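Local structure of putative lipase (3BZW) at residues Tyr49-Phe52 / Leu53-Trp56; Phe233-Ala236 / Gly237-Arg240. The protein is a putative lipase of the GDSL/SGNH hydrolase family that probably cleaves ester bonds, perhaps in lysophospholipids. All coordinates share one frame; numbering follows the deposited sequence.

Contact 1. Residues Tyr49-Phe52 / Leu53-Trp56; sequences YWDF and LKEW
Phe52 and Trp56, one helical turn apart, show how a single residue can engage an indole through both backbone and side chain. Phe52 CB sits over the six-membered ring of Trp56, 3.7 Å from its centroid and 9° off the normal, a CH-pi contact. The carbonyl oxygen Phe52 O lies over the same face nearer its five-membered end, 3.1 Å from Trp56 CG. The two side chains point the same way, and their rings meet obliquely with planes at 35°, Phe52 CD1 coming to 3.5 Å from Trp56 CZ2. In Trp56, CG is anti to the carbonyl carbon (chi1 -54°), which swings the indole back along the preceding turn.

Backbone bonding fixes the spacing. Trp56 N donates to Phe52 O over 2.8 Å, and Leu53, Lys54 and Glu55 repeat the i to i+4 pattern toward Tyr49, Trp50 and Asp51.

Charge pairing is looser and lies on another side of the helix. Lys54, bent at chi3, runs alongside Asp51, and its NZ forms a long salt bridge of 3.7 Å to Asp51 OD1. Glu55 turns instead to Lys47.

Phe52 and Trp56 both pack on Glu249 and Ala252 of helix 245-258, while Arg253 makes a cation-pi contact with the indole. Cutting the indole back to an alanine here is likely to strip Phe52 CB of the face it rests on, the Phe52 ring of its contact with CZ2, and Arg253 of its aromatic partner. The pair lies on helix 49-57, the connecting helix of a beta-alpha-beta unit between strands 28-33 and 60-63.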
loop_
_atom_site.group_PDB
_atom_site.type_symbol
_atom_site.label_atom_id
_atom_site.label_comp_id
_atom_site.label_asym_id
_atom_site.label_seq_id
_atom_site.Cartn_x
_atom_site.Cartn_y
_atom_site.Cartn_z
ATOM N N TYR A 49 -28.351 -32.640 -2.690
ATOM C CA TYR A 49 -28.233 -31.896 -3.937
ATOM C C TYR A 49 -28.206 -32.758 -5.197
ATOM O O TYR A 49 -28.798 -32.387 -6.211
ATOM C CB TYR A 49 -27.005 -30.972 -3.880
ATOM C CG TYR A 49 -25.664 -31.671 -3.874
ATOM C CD1 TYR A 49 -24.992 -31.939 -5.066
ATOM C CD2 TYR A 49 -25.053 -32.045 -2.676
ATOM C CE1 TYR A 49 -23.741 -32.558 -5.069
ATOM C CE2 TYR A 49 -23.802 -32.669 -2.667
ATOM C CZ TYR A 49 -23.154 -32.920 -3.865
ATOM O OH TYR A 49 -21.915 -33.520 -3.867
ATOM N N TRP A 50 -27.535 -33.904 -5.149
ATOM C CA TRP A 50 -27.482 -34.765 -6.325
ATOM C C TRP A 50 -28.833 -35.408 -6.626
ATOM O O TRP A 50 -29.090 -35.846 -7.750
ATOM C CB TRP A 50 -26.404 -35.845 -6.169
ATOM C CG TRP A 50 -26.320 -36.459 -4.807
ATOM C CD1 TRP A 50 -25.431 -36.142 -3.818
ATOM C CD2 TRP A 50 -27.162 -37.483 -4.275
ATOM N NE1 TRP A 50 -25.667 -36.907 -2.701
ATOM C CE2 TRP A 50 -26.726 -37.739 -2.955
ATOM C CE3 TRP A 50 -28.245 -38.213 -4.785
ATOM C CZ2 TRP A 50 -27.335 -38.693 -2.136
ATOM C CZ3 TRP A 50 -28.853 -39.165 -3.966
ATOM C CH2 TRP A 50 -28.393 -39.394 -2.656
ATOM N N ASP A 51 -29.701 -35.457 -5.620
ATOM C CA ASP A 51 -31.029 -36.033 -5.791
ATOM C C ASP A 51 -31.891 -35.031 -6.567
ATOM O O ASP A 51 -32.729 -35.409 -7.387
ATOM C CB ASP A 51 -31.658 -36.314 -4.427
ATOM C CG ASP A 51 -32.534 -37.548 -4.433
ATOM O OD1 ASP A 51 -33.304 -37.727 -5.398
ATOM O OD2 ASP A 51 -32.457 -38.337 -3.469
ATOM N N PHE A 52 -31.677 -33.746 -6.301
ATOM C CA PHE A 52 -32.414 -32.697 -6.997
ATOM C C PHE A 52 -31.945 -32.621 -8.445
ATOM O O PHE A 52 -32.747 -32.409 -9.355
ATOM C CB PHE A 52 -32.195 -31.347 -6.315
ATOM C CG PHE A 52 -32.997 -31.167 -5.061
ATOM C CD1 PHE A 52 -34.371 -30.949 -5.126
ATOM C CD2 PHE A 52 -32.379 -31.211 -3.815
ATOM C CE1 PHE A 52 -35.128 -30.773 -3.964
ATOM C CE2 PHE A 52 -33.122 -31.037 -2.642
ATOM C CZ PHE A 52 -34.499 -30.816 -2.718
ATOM N N LEU A 53 -30.645 -32.795 -8.656
ATOM C CA LEU A 53 -30.093 -32.750 -10.005
ATOM C C LEU A 53 -30.585 -33.948 -10.808
ATOM O O LEU A 53 -30.776 -33.858 -12.023
ATOM C CB LEU A 53 -28.561 -32.733 -9.958
ATOM C CG LEU A 53 -27.936 -31.436 -9.432
ATOM C CD1 LEU A 53 -26.423 -31.587 -9.368
ATOM C CD2 LEU A 53 -28.316 -30.274 -10.340
ATOM N N LYS A 54 -30.792 -35.069 -10.125
ATOM C CA LYS A 54 -31.293 -36.268 -10.782
ATOM C C LYS A 54 -32.681 -35.944 -11.323
ATOM O O LYS A 54 -33.022 -36.260 -12.462
ATOM C CB LYS A 54 -31.395 -37.417 -9.776
ATOM C CG LYS A 54 -31.805 -38.742 -10.400
ATOM C CD LYS A 54 -32.028 -39.827 -9.351
ATOM C CE LYS A 54 -33.330 -39.614 -8.598
ATOM N NZ LYS A 54 -33.561 -40.690 -7.591
ATOM N N GLU A 55 -33.468 -35.290 -10.478
ATOM C CA GLU A 55 -34.837 -34.888 -10.780
ATOM C C GLU A 55 -34.954 -33.811 -11.859
ATOM O O GLU A 55 -35.745 -33.943 -12.794
ATOM C CB GLU A 55 -35.488 -34.390 -9.487
ATOM C CG GLU A 55 -36.843 -33.718 -9.629
ATOM C CD GLU A 55 -37.284 -33.074 -8.321
ATOM O OE1 GLU A 55 -37.096 -33.710 -7.261
ATOM O OE2 GLU A 55 -37.815 -31.943 -8.349
ATOM N N TRP A 56 -34.157 -32.755 -11.727
ATOM C CA TRP A 56 -34.204 -31.632 -12.658
ATOM C C TRP A 56 -33.502 -31.819 -13.995
ATOM O O TRP A 56 -33.970 -31.319 -15.018
ATOM C CB TRP A 56 -33.621 -30.374 -12.003
ATOM C CG TRP A 56 -34.221 -29.989 -10.685
ATOM C CD1 TRP A 56 -35.513 -30.174 -10.278
ATOM C CD2 TRP A 56 -33.576 -29.247 -9.643
ATOM N NE1 TRP A 56 -35.715 -29.584 -9.050
ATOM C CE2 TRP A 56 -34.541 -29.008 -8.637
ATOM C CE3 TRP A 56 -32.276 -28.755 -9.463
ATOM C CZ2 TRP A 56 -34.247 -28.298 -7.469
ATOM C CZ3 TRP A 56 -31.983 -28.046 -8.298
ATOM C CH2 TRP A 56 -32.967 -27.826 -7.317
#

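Contact 2. Residues Phe233-Ala236 / Gly237-Arg240; sequences FYDA and GYDR
Asp235 and Asp239 face each other as an antiparallel hydrogen-bonded pair, and the tight part of this turn gathers round them. Asp239 N reaches Asp235 O at 2.8 Å, on a lone pair, and Asp235 N returns a bond of 3.0 Å to Asp239 O. Tyr238 and Asp239 both lie against Asp235, a classic beta bulge. Because Asp235 carries CG anti to its own N (chi1 -165°), OD1 curls over the corner and takes two backbone donors: Gly237 N at 2.9 Å, nearly along the C-O bond, closing an Asx turn, and Tyr238 N at 3.0 Å from above the carboxylate plane. Arg240 then folds an extended chain back so that NE, edge-on, donates to Ala236 O over 2.8 Å; NH2 adds a weaker bond.

The solvent side is sparser. Tyr238 is exposed and meets Asp235 mainly at the ring edge, CD2 lying 3.4 Å from OD1.

Asp239 OD2 is hydrogen-bonded to Tyr42 OH and His242 ND1, consistent with the Asp-x-x-His motif that supplies triad residues in SGNH hydrolases. The turn lies in the loop between helix 216-219 and helix 245-258, with backbone bonds to Ser172, Leu173 and Asn175 tying it to the region of strand 174-175.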
loop_
_atom_site.group_PDB
_atom_site.type_symbol
_atom_site.label_atom_id
_atom_site.label_comp_id
_atom_site.label_asym_id
_atom_site.label_seq_id
_atom_site.Cartn_x
_atom_site.Cartn_y
_atom_site.Cartn_z
ATOM N N PHE A 233 -29.795 -24.763 7.279
ATOM C CA PHE A 233 -29.040 -25.776 8.004
ATOM C C PHE A 233 -29.936 -26.616 8.917
ATOM O O PHE A 233 -30.975 -26.152 9.381
ATOM C CB PHE A 233 -27.883 -25.099 8.744
ATOM C CG PHE A 233 -26.847 -24.538 7.808
ATOM C CD1 PHE A 233 -25.737 -25.297 7.439
ATOM C CD2 PHE A 233 -27.040 -23.294 7.201
ATOM C CE1 PHE A 233 -24.836 -24.829 6.473
ATOM C CE2 PHE A 233 -26.147 -22.816 6.236
ATOM C CZ PHE A 233 -25.045 -23.585 5.870
ATOM N N TYR A 234 -29.522 -27.856 9.165
ATOM C CA TYR A 234 -30.323 -28.813 9.927
ATOM C C TYR A 234 -30.831 -28.541 11.340
ATOM O O TYR A 234 -32.017 -28.729 11.615
ATOM C CB TYR A 234 -29.628 -30.177 9.943
ATOM C CG TYR A 234 -30.604 -31.311 10.162
ATOM C CD1 TYR A 234 -31.459 -31.722 9.138
ATOM C CD2 TYR A 234 -30.718 -31.931 11.407
ATOM C CE1 TYR A 234 -32.408 -32.720 9.346
ATOM C CE2 TYR A 234 -31.667 -32.935 11.627
ATOM C CZ TYR A 234 -32.506 -33.322 10.591
ATOM O OH TYR A 234 -33.448 -34.305 10.802
ATOM N N ASP A 235 -29.957 -28.116 12.243
ATOM C CA ASP A 235 -30.384 -27.915 13.625
ATOM C C ASP A 235 -29.843 -26.623 14.226
ATOM O O ASP A 235 -28.662 -26.519 14.547
ATOM C CB ASP A 235 -29.928 -29.123 14.455
ATOM C CG ASP A 235 -30.613 -29.207 15.812
ATOM O OD1 ASP A 235 -30.596 -28.210 16.559
ATOM O OD2 ASP A 235 -31.155 -30.284 16.134
ATOM N N ALA A 236 -30.725 -25.640 14.374
ATOM C CA ALA A 236 -30.349 -24.343 14.924
ATOM C C ALA A 236 -29.568 -24.436 16.234
ATOM O O ALA A 236 -28.680 -23.623 16.495
ATOM C CB ALA A 236 -31.596 -23.487 15.126
ATOM N N GLY A 237 -29.878 -25.430 17.055
ATOM C CA GLY A 237 -29.179 -25.537 18.323
ATOM C C GLY A 237 -27.955 -26.430 18.384
ATOM O O GLY A 237 -27.052 -26.184 19.189
ATOM N N TYR A 238 -27.899 -27.449 17.530
ATOM C CA TYR A 238 -26.788 -28.393 17.571
ATOM C C TYR A 238 -26.038 -28.661 16.267
ATOM O O TYR A 238 -24.967 -29.273 16.290
ATOM C CB TYR A 238 -27.298 -29.730 18.119
ATOM C CG TYR A 238 -27.996 -29.610 19.458
ATOM C CD1 TYR A 238 -27.287 -29.727 20.655
ATOM C CD2 TYR A 238 -29.363 -29.346 19.526
ATOM C CE1 TYR A 238 -27.935 -29.582 21.896
ATOM C CE2 TYR A 238 -30.014 -29.199 20.749
ATOM C CZ TYR A 238 -29.298 -29.319 21.928
ATOM O OH TYR A 238 -29.957 -29.177 23.132
ATOM N N ASP A 239 -26.588 -28.233 15.138
ATOM C CA ASP A 239 -25.927 -28.502 13.867
ATOM C C ASP A 239 -26.070 -27.382 12.846
ATOM O O ASP A 239 -27.040 -27.340 12.086
ATOM C CB ASP A 239 -26.462 -29.806 13.266
ATOM C CG ASP A 239 -25.615 -30.303 12.106
ATOM O OD1 ASP A 239 -24.775 -29.523 11.606
ATOM O OD2 ASP A 239 -25.791 -31.469 11.692
ATOM N N ARG A 240 -25.091 -26.483 12.837
ATOM C CA ARG A 240 -25.071 -25.368 11.903
ATOM C C ARG A 240 -23.974 -25.641 10.878
ATOM O O ARG A 240 -23.403 -24.716 10.295
ATOM C CB ARG A 240 -24.798 -24.057 12.650
ATOM C CG ARG A 240 -25.806 -23.770 13.750
ATOM C CD ARG A 240 -25.587 -22.406 14.383
ATOM N NE ARG A 240 -26.415 -22.244 15.576
ATOM C CZ ARG A 240 -26.439 -21.151 16.327
ATOM N NH1 ARG A 240 -25.680 -20.109 16.009
ATOM N NH2 ARG A 240 -27.218 -21.103 17.402
#

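In the fold
Contact 1 comes first along the chain and closes well before contact 2 opens. Their centres are 23 Å apart and their nearest atoms about 12 Å apart, so they do not touch. One is a helix flanking the parallel sheet beside strand 60-63 at one edge of that sheet; the other is an irregular turn in a long loop. Helix 245-258 links them, since it packs on helix 49-57 and follows shortly after residues 233-240. The segment between strand 28-33 and helix 49-57 also reaches both, through Thr37 to contact 1 and Tyr42 to contact 2. In this SGNH-type fold, a regular scaffold thus accompanies a loop that probably carries catalytic machinery.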